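Local coordinates for molybdopterin biosynthesis moeA protein (Pyrococcus horikoshii, PDB 1WU2), which probably takes part in molybdenum cofactor biosynthesis, helping to insert molybdenum into molybdopterin as related MoeA proteins do, at residues Tyr61-Asp67 with Val95-Ile101; Asn114-Met118 with Val135-Ile141. All blocks are in the same frame, centred on the assembly; numbering follows the deposited sequence.

Interactions 1 and 2 are neighbouring pieces of one lobe at the far end of an elongated chain, about 48 Å and 39 Å from the chain's centre to theirs. Their own centres lie about 10 Å apart. Strand 60-63 is the bridge: it pairs with 99-103 in interaction 1 and, along its other edge, with 115-118 of interaction 2, where I63 N meets A115 O at 2.9 Å. The turn after that strand is tied in as well, A65 N reaching N114 OD1 at 2.9 Å, while E66 OE2 takes N114 ND2. No ligand lies at either contact, and all four segments fall within the MoeA N-terminal region.

Interaction 1: Tyr61-Asp67 with Val95-Ile101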
ATOM      1  N   TYR A  61     -33.841 -28.879  13.989  1.00 38.92           N
ATOM      2  CA  TYR A  61     -34.700 -29.858  13.333  1.00 39.33           C
ATOM      3  C   TYR A  61     -35.011 -29.406  11.907  1.00 39.70           C
ATOM      4  O   TYR A  61     -35.551 -28.322  11.699  1.00 39.44           O
ATOM      5  CB  TYR A  61     -36.001 -30.028  14.117  1.00 39.39           C
ATOM      6  CG  TYR A  61     -35.800 -30.590  15.505  1.00 39.49           C
ATOM      7  CD1 TYR A  61     -35.692 -31.962  15.713  1.00 39.69           C
ATOM      8  CD2 TYR A  61     -35.707 -29.749  16.609  1.00 39.75           C
ATOM      9  CE1 TYR A  61     -35.500 -32.482  16.986  1.00 39.90           C
ATOM     10  CE2 TYR A  61     -35.516 -30.257  17.884  1.00 40.05           C
ATOM     11  CZ  TYR A  61     -35.413 -31.625  18.067  1.00 40.24           C
ATOM     12  OH  TYR A  61     -35.223 -32.134  19.330  1.00 41.06           O
ATOM     13  N   ALA A  62     -34.663 -30.239  10.931  1.00 40.28           N
ATOM     14  CA  ALA A  62     -34.957 -29.960   9.534  1.00 40.78           C
ATOM     15  C   ALA A  62     -36.443 -30.194   9.257  1.00 41.38           C
ATOM     16  O   ALA A  62     -36.917 -31.326   9.291  1.00 41.38           O
ATOM     17  CB  ALA A  62     -34.096 -30.832   8.632  1.00 40.76           C
ATOM     18  N   ILE A  63     -37.172 -29.111   8.994  1.00 42.26           N
ATOM     19  CA  ILE A  63     -38.616 -29.167   8.787  1.00 43.05           C
ATOM     20  C   ILE A  63     -38.989 -28.621   7.416  1.00 44.28           C
ATOM     21  O   ILE A  63     -38.120 -28.273   6.618  1.00 44.13           O
ATOM     22  CB  ILE A  63     -39.340 -28.355   9.892  1.00 42.84           C
ATOM     23  CG1 ILE A  63     -38.949 -26.873   9.827  1.00 42.54           C
ATOM     24  CG2 ILE A  63     -39.016 -28.928  11.266  1.00 42.44           C
ATOM     25  CD1 ILE A  63     -39.902 -25.956  10.563  1.00 42.24           C
ATOM     26  N   ARG A  64     -40.290 -28.562   7.154  1.00 45.93           N
ATOM     27  CA  ARG A  64     -40.821 -27.820   6.022  1.00 47.34           C
ATOM     28  C   ARG A  64     -41.242 -26.459   6.552  1.00 48.72           C
ATOM     29  O   ARG A  64     -42.005 -26.379   7.513  1.00 49.03           O
ATOM     30  CB  ARG A  64     -42.034 -28.527   5.417  1.00 47.44           C
ATOM     31  CG  ARG A  64     -41.860 -30.021   5.190  1.00 48.00           C
ATOM     32  CD  ARG A  64     -41.158 -30.350   3.897  1.00 49.11           C
ATOM     33  NE  ARG A  64     -42.032 -30.130   2.743  1.00 50.35           N
ATOM     34  CZ  ARG A  64     -42.583 -31.090   1.999  1.00 51.36           C
ATOM     35  NH1 ARG A  64     -42.366 -32.377   2.259  1.00 51.76           N
ATOM     36  NH2 ARG A  64     -43.363 -30.759   0.976  1.00 51.74           N
ATOM     37  N   ALA A  65     -40.727 -25.395   5.944  1.00 50.58           N
ATOM     38  CA  ALA A  65     -41.139 -24.036   6.285  1.00 52.07           C
ATOM     39  C   ALA A  65     -42.644 -23.872   6.085  1.00 53.47           C
ATOM     40  O   ALA A  65     -43.314 -23.213   6.875  1.00 53.72           O
ATOM     41  CB  ALA A  65     -40.377 -23.025   5.432  1.00 52.21           C
ATOM     42  N   GLU A  66     -43.163 -24.506   5.034  1.00 55.12           N
ATOM     43  CA  GLU A  66     -44.577 -24.421   4.663  1.00 56.22           C
ATOM     44  C   GLU A  66     -45.515 -24.909   5.773  1.00 56.69           C
ATOM     45  O   GLU A  66     -46.627 -24.405   5.915  1.00 56.82           O
ATOM     46  CB  GLU A  66     -44.838 -25.236   3.385  1.00 56.51           C
ATOM     47  CG  GLU A  66     -44.270 -24.624   2.104  1.00 57.40           C
ATOM     48  CD  GLU A  66     -42.761 -24.784   1.973  1.00 58.36           C
ATOM     49  OE1 GLU A  66     -42.247 -25.911   2.175  1.00 58.89           O
ATOM     50  OE2 GLU A  66     -42.086 -23.778   1.667  1.00 59.06           O
ATOM     51  N   ASP A  67     -45.055 -25.885   6.555  1.00 57.22           N
ATOM     52  CA  ASP A  67     -45.864 -26.502   7.608  1.00 57.64           C
ATOM     53  C   ASP A  67     -46.144 -25.614   8.822  1.00 57.80           C
ATOM     54  O   ASP A  67     -46.964 -25.972   9.666  1.00 57.89           O
ATOM     55  CB  ASP A  67     -45.179 -27.783   8.105  1.00 57.77           C
ATOM     56  CG  ASP A  67     -45.244 -28.912   7.094  1.00 58.10           C
ATOM     57  OD1 ASP A  67     -46.021 -28.815   6.120  1.00 58.73           O
ATOM     58  OD2 ASP A  67     -44.540 -29.936   7.195  1.00 58.21           O
ATOM     59  N   VAL A  95     -38.023 -36.045   4.607  1.00 47.95           N
ATOM     60  CA  VAL A  95     -38.925 -35.194   5.377  1.00 47.54           C
ATOM     61  C   VAL A  95     -40.184 -34.949   4.556  1.00 47.11           C
ATOM     62  O   VAL A  95     -40.117 -34.398   3.460  1.00 47.10           O
ATOM     63  CB  VAL A  95     -38.269 -33.842   5.727  1.00 47.52           C
ATOM     64  CG1 VAL A  95     -39.261 -32.919   6.440  1.00 47.57           C
ATOM     65  CG2 VAL A  95     -37.038 -34.063   6.591  1.00 47.65           C
ATOM     66  N   THR A  96     -41.325 -35.374   5.095  1.00 46.62           N
ATOM     67  CA  THR A  96     -42.628 -35.150   4.468  1.00 46.16           C
ATOM     68  C   THR A  96     -43.437 -34.204   5.357  1.00 45.71           C
ATOM     69  O   THR A  96     -42.909 -33.673   6.334  1.00 45.67           O
ATOM     70  CB  THR A  96     -43.364 -36.499   4.233  1.00 46.19           C
ATOM     71  OG1 THR A  96     -43.043 -37.438   5.270  1.00 46.11           O
ATOM     72  CG2 THR A  96     -42.865 -37.176   2.962  1.00 46.23           C
ATOM     73  N   THR A  97     -44.705 -33.979   5.015  1.00 45.15           N
ATOM     74  CA  THR A  97     -45.565 -33.071   5.777  1.00 44.64           C
ATOM     75  C   THR A  97     -45.762 -33.554   7.213  1.00 44.07           C
ATOM     76  O   THR A  97     -46.055 -34.726   7.448  1.00 44.20           O
ATOM     77  CB  THR A  97     -46.936 -32.908   5.082  1.00 44.68           C
ATOM     78  OG1 THR A  97     -46.751 -32.469   3.732  1.00 44.88           O
ATOM     79  CG2 THR A  97     -47.750 -31.781   5.712  1.00 44.68           C
ATOM     80  N   GLY A  98     -45.598 -32.637   8.163  1.00 43.41           N
ATOM     81  CA  GLY A  98     -45.757 -32.925   9.576  1.00 42.86           C
ATOM     82  C   GLY A  98     -44.576 -33.636  10.209  1.00 42.30           C
ATOM     83  O   GLY A  98     -44.715 -34.209  11.289  1.00 42.24           O
ATOM     84  N   LYS A  99     -43.418 -33.591   9.553  1.00 41.66           N
ATOM     85  CA  LYS A  99     -42.241 -34.343   9.997  1.00 41.15           C
ATOM     86  C   LYS A  99     -41.052 -33.427  10.282  1.00 40.40           C
ATOM     87  O   LYS A  99     -41.075 -32.240   9.962  1.00 40.38           O
ATOM     88  CB  LYS A  99     -41.839 -35.388   8.948  1.00 41.30           C
ATOM     89  CG  LYS A  99     -42.970 -36.303   8.485  1.00 41.57           C
ATOM     90  CD  LYS A  99     -43.207 -37.449   9.455  1.00 42.17           C
ATOM     91  CE  LYS A  99     -44.290 -38.398   8.950  1.00 42.75           C
ATOM     92  NZ  LYS A  99     -45.416 -38.531   9.916  1.00 42.80           N
ATOM     93  N   ALA A 100     -40.014 -34.005  10.880  1.00 39.51           N
ATOM     94  CA  ALA A 100     -38.814 -33.268  11.274  1.00 38.77           C
ATOM     95  C   ALA A 100     -37.658 -34.230  11.555  1.00 38.06           C
ATOM     96  O   ALA A 100     -37.875 -35.344  12.023  1.00 38.02           O
ATOM     97  CB  ALA A 100     -39.099 -32.414  12.503  1.00 38.68           C
ATOM     98  N   ILE A 101     -36.432 -33.797  11.271  1.00 37.31           N
ATOM     99  CA  ILE A 101     -35.243 -34.627  11.482  1.00 36.79           C
ATOM    100  C   ILE A 101     -34.175 -33.835  12.224  1.00 36.44           C
ATOM    101  O   ILE A 101     -33.597 -32.907  11.672  1.00 36.45           O
ATOM    102  CB  ILE A 101     -34.683 -35.138  10.124  1.00 36.67           C
ATOM    103  CG1 ILE A 101     -35.657 -36.136   9.493  1.00 36.29           C
ATOM    104  CG2 ILE A 101     -33.300 -35.783  10.307  1.00 36.51           C
ATOM    105  CD1 ILE A 101     -35.296 -36.547   8.081  1.00 36.03           C
TER
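The carbonyl oxygen of A62 is gripped twice from the opposing strand: I101 N donates a hydrogen bond at 3.2 Å, and A100 CA adds a CA-H...O contact at 3.4 Å. In return A62 N gives a straighter bond to I101 O, 3.0 Å long with 169° at the hydrogen. These two bonds make A62 and I101 an antiparallel hydrogen-bonded pair with both side chains on one face of the sheet. V95 packs against this pair, its CG2 resting 3.8 Å from A62 O.

On the face carrying Y61, I63 and A100, small size counts. The methyl of A100 lets I63 CG2 come within 3.7 Å of its CB, and Y61 CB borders the same methyl. I63 has CG1 between the backbone N and the carbonyl carbon (chi1 63°), which leaves CG2 to meet A100 while the longer branch leads off toward V135.

Strand 60-63 is an inner strand of the mixed six-stranded sheet in the MoeA N-terminal region, with 99-103 on one edge and 115-118 on the other. Just before 99-103, a type II turn from T96 to K99 faces the chain that leaves I63. G98 suits its third position because the positive phi there is readily taken up without a side chain. The amide of that glycine points almost straight at D67 OD2, 3.1 Å away, and meets it from above the carboxylate plane; T97 CG2 lies against D67 OD1. R64, bent at chi2 and chi3, runs alongside V95 in the reverse direction, so that its CD packs on V95 CG1 at 4.1 Å while NH1 reaches V95 O, which lies at the edge of the guanidinium group and somewhat tilted from its plane, through a long, bent bond (3.3 Å, 136°).

Interaction 2: Asn114-Met118 with Val135-Ile141; sequences NAVIM and VAPGQNI
V135 and A115 meet in the closely packed part of this contact, V135 CG1 lying 3.7 Å from A115 CB. The other V135 methyl, CG2, meets I117 CD1, so the two branches of the valine meet two strand residues, A115 and I117, whose own backbones bond to strand 60-63 on the other side. With chi1 at 175°, CG1 is turned anti to the backbone N and CG2 is left on the flank facing I117. At the far end, I141 CD1 presses against N114 O at 3.3 Å.

That same oxygen accepts G138 N at 2.8 Å, and further on V116 N donates to Q139 O at 3.0 Å. Strand 115-118, outermost in its sheet within the chain, thus lends its second edge to two overlapping type II turns, A136 to Q139 and G138 to I141. G138 suits the first turn because a CB would jam against the preceding carbonyl; N140, third in the second, adopts the left-handed backbone conformation that asparagine tolerates well. On the strand's inner edge, N114 and A115 both face I63 in a classic beta bulge.

N140 ND2 reaches V116 O from above the carbonyl plane at 3.0 Å, beside CG of selenomethionine M118. An alanine here would leave V116 O without its amide donor and is likely to let this turn shift on the strand.

The loose side is open to solvent: A136 and P137 are exposed, Q139 OE1 takes A136 N of its own loop, and a water accepts weakly from Q139 NE2 and M118 N.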
ATOM      1  N   ASN A 114     -36.592 -27.902   3.735  1.00 34.26           N
ATOM      2  CA  ASN A 114     -36.140 -26.621   3.196  1.00 34.54           C
ATOM      3  C   ASN A 114     -35.875 -25.574   4.286  1.00 34.94           C
ATOM      4  O   ASN A 114     -35.675 -24.401   3.981  1.00 34.89           O
ATOM      5  CB  ASN A 114     -37.130 -26.091   2.143  1.00 34.41           C
ATOM      6  CG  ASN A 114     -38.483 -25.714   2.730  1.00 34.18           C
ATOM      7  OD1 ASN A 114     -38.784 -26.027   3.875  1.00 33.56           O
ATOM      8  ND2 ASN A 114     -39.307 -25.041   1.934  1.00 33.83           N
ATOM      9  N   ALA A 115     -35.851 -26.006   5.546  1.00 35.51           N
ATOM     10  CA  ALA A 115     -35.551 -25.117   6.670  1.00 36.08           C
ATOM     11  C   ALA A 115     -35.080 -25.883   7.906  1.00 36.81           C
ATOM     12  O   ALA A 115     -35.273 -27.091   8.012  1.00 36.75           O
ATOM     13  CB  ALA A 115     -36.771 -24.272   7.011  1.00 36.02           C
ATOM     14  N   VAL A 116     -34.451 -25.163   8.832  1.00 37.77           N
ATOM     15  CA  VAL A 116     -34.027 -25.720  10.113  1.00 38.61           C
ATOM     16  C   VAL A 116     -34.382 -24.754  11.249  1.00 39.57           C
ATOM     17  O   VAL A 116     -34.111 -23.557  11.167  1.00 39.41           O
ATOM     18  CB  VAL A 116     -32.509 -26.025  10.141  1.00 38.59           C
ATOM     19  CG1 VAL A 116     -32.107 -26.649  11.476  1.00 38.47           C
ATOM     20  CG2 VAL A 116     -32.119 -26.953   8.990  1.00 38.48           C
ATOM     21  N   ILE A 117     -34.995 -25.294  12.299  1.00 40.94           N
ATOM     22  CA  ILE A 117     -35.381 -24.520  13.479  1.00 42.03           C
ATOM     23  C   ILE A 117     -34.430 -24.845  14.624  1.00 43.11           C
ATOM     24  O   ILE A 117     -34.125 -26.006  14.871  1.00 43.03           O
ATOM     25  CB  ILE A 117     -36.863 -24.806  13.886  1.00 42.04           C
ATOM     26  CG1 ILE A 117     -37.272 -23.968  15.107  1.00 42.06           C
ATOM     27  CG2 ILE A 117     -37.099 -26.301  14.187  1.00 42.06           C
ATOM     28  CD1 ILE A 117     -37.961 -22.674  14.767  1.00 42.54           C
HETATM   29  N   MSE A 118     -33.969 -23.809  15.319  1.00 44.54           N
HETATM   30  CA  MSE A 118     -33.069 -23.975  16.458  1.00 45.66           C
HETATM   31  C   MSE A 118     -33.694 -24.874  17.521  1.00 46.44           C
HETATM   32  O   MSE A 118     -34.899 -24.810  17.771  1.00 46.52           O
HETATM   33  CB  MSE A 118     -32.746 -22.619  17.077  1.00 45.92           C
HETATM   34  CG  MSE A 118     -32.001 -21.680  16.156  1.00 46.71           C
HETATM   35 SE   MSE A 118     -31.458 -20.083  17.095  1.00 49.91          SE
HETATM   36  CE  MSE A 118     -29.939 -20.811  18.058  1.00 48.05           C
ATOM     37  N   VAL A 135     -41.714 -20.321  10.337  1.00 41.36           N
ATOM     38  CA  VAL A 135     -40.338 -20.499   9.905  1.00 40.70           C
ATOM     39  C   VAL A 135     -40.249 -20.178   8.416  1.00 40.13           C
ATOM     40  O   VAL A 135     -41.051 -20.668   7.621  1.00 40.16           O
ATOM     41  CB  VAL A 135     -39.870 -21.952  10.160  1.00 40.63           C
ATOM     42  CG1 VAL A 135     -38.466 -22.191   9.608  1.00 40.43           C
ATOM     43  CG2 VAL A 135     -39.922 -22.268  11.649  1.00 40.61           C
ATOM     44  N   ALA A 136     -39.276 -19.351   8.045  1.00 39.46           N
ATOM     45  CA  ALA A 136     -39.070 -18.967   6.651  1.00 38.95           C
ATOM     46  C   ALA A 136     -38.404 -20.100   5.870  1.00 38.50           C
ATOM     47  O   ALA A 136     -37.608 -20.849   6.437  1.00 38.17           O
ATOM     48  CB  ALA A 136     -38.215 -17.716   6.575  1.00 38.89           C
ATOM     49  N   PRO A 137     -38.735 -20.240   4.584  1.00 38.01           N
ATOM     50  CA  PRO A 137     -37.977 -21.131   3.697  1.00 37.69           C
ATOM     51  C   PRO A 137     -36.517 -20.691   3.592  1.00 37.32           C
ATOM     52  O   PRO A 137     -36.240 -19.533   3.288  1.00 37.32           O
ATOM     53  CB  PRO A 137     -38.690 -20.980   2.345  1.00 37.64           C
ATOM     54  CG  PRO A 137     -40.042 -20.463   2.678  1.00 37.92           C
ATOM     55  CD  PRO A 137     -39.863 -19.603   3.881  1.00 37.97           C
ATOM     56  N   GLY A 138     -35.602 -21.613   3.869  1.00 36.95           N
ATOM     57  CA  GLY A 138     -34.176 -21.341   3.817  1.00 36.60           C
ATOM     58  C   GLY A 138     -33.619 -20.841   5.137  1.00 36.23           C
ATOM     59  O   GLY A 138     -32.475 -20.396   5.193  1.00 36.25           O
ATOM     60  N   GLN A 139     -34.419 -20.924   6.200  1.00 35.83           N
ATOM     61  CA  GLN A 139     -34.002 -20.459   7.519  1.00 35.54           C
ATOM     62  C   GLN A 139     -32.921 -21.380   8.074  1.00 35.29           C
ATOM     63  O   GLN A 139     -33.078 -22.598   8.071  1.00 35.36           O
ATOM     64  CB  GLN A 139     -35.195 -20.411   8.479  1.00 35.50           C
ATOM     65  CG  GLN A 139     -34.843 -19.945   9.895  1.00 35.53           C
ATOM     66  CD  GLN A 139     -36.034 -19.381  10.659  1.00 35.43           C
ATOM     67  OE1 GLN A 139     -36.902 -18.737  10.078  1.00 35.50           O
ATOM     68  NE2 GLN A 139     -36.072 -19.622  11.965  1.00 35.49           N
ATOM     69  N   ASN A 140     -31.825 -20.787   8.539  1.00 34.91           N
ATOM     70  CA  ASN A 140     -30.693 -21.528   9.089  1.00 34.61           C
ATOM     71  C   ASN A 140     -30.134 -22.577   8.131  1.00 34.35           C
ATOM     72  O   ASN A 140     -29.766 -23.676   8.549  1.00 34.37           O
ATOM     73  CB  ASN A 140     -31.067 -22.170  10.434  1.00 34.52           C
ATOM     74  CG  ASN A 140     -31.379 -21.143  11.502  1.00 34.56           C
ATOM     75  OD1 ASN A 140     -30.769 -20.075  11.545  1.00 34.24           O
ATOM     76  ND2 ASN A 140     -32.328 -21.463  12.376  1.00 34.56           N
ATOM     77  N   ILE A 141     -30.085 -22.236   6.846  1.00 33.95           N
ATOM     78  CA  ILE A 141     -29.424 -23.073   5.855  1.00 33.72           C
ATOM     79  C   ILE A 141     -28.321 -22.282   5.159  1.00 33.56           C
ATOM     80  O   ILE A 141     -28.587 -21.267   4.513  1.00 33.36           O
ATOM     81  CB  ILE A 141     -30.425 -23.622   4.817  1.00 33.59           C
ATOM     82  CG1 ILE A 141     -31.361 -24.635   5.477  1.00 33.55           C
ATOM     83  CG2 ILE A 141     -29.677 -24.285   3.654  1.00 33.67           C
ATOM     84  CD1 ILE A 141     -32.497 -25.108   4.597  1.00 33.10           C
TER
HETATM   85  O   HOH W   1     -34.940 -20.697  14.780  1.00 27.30           O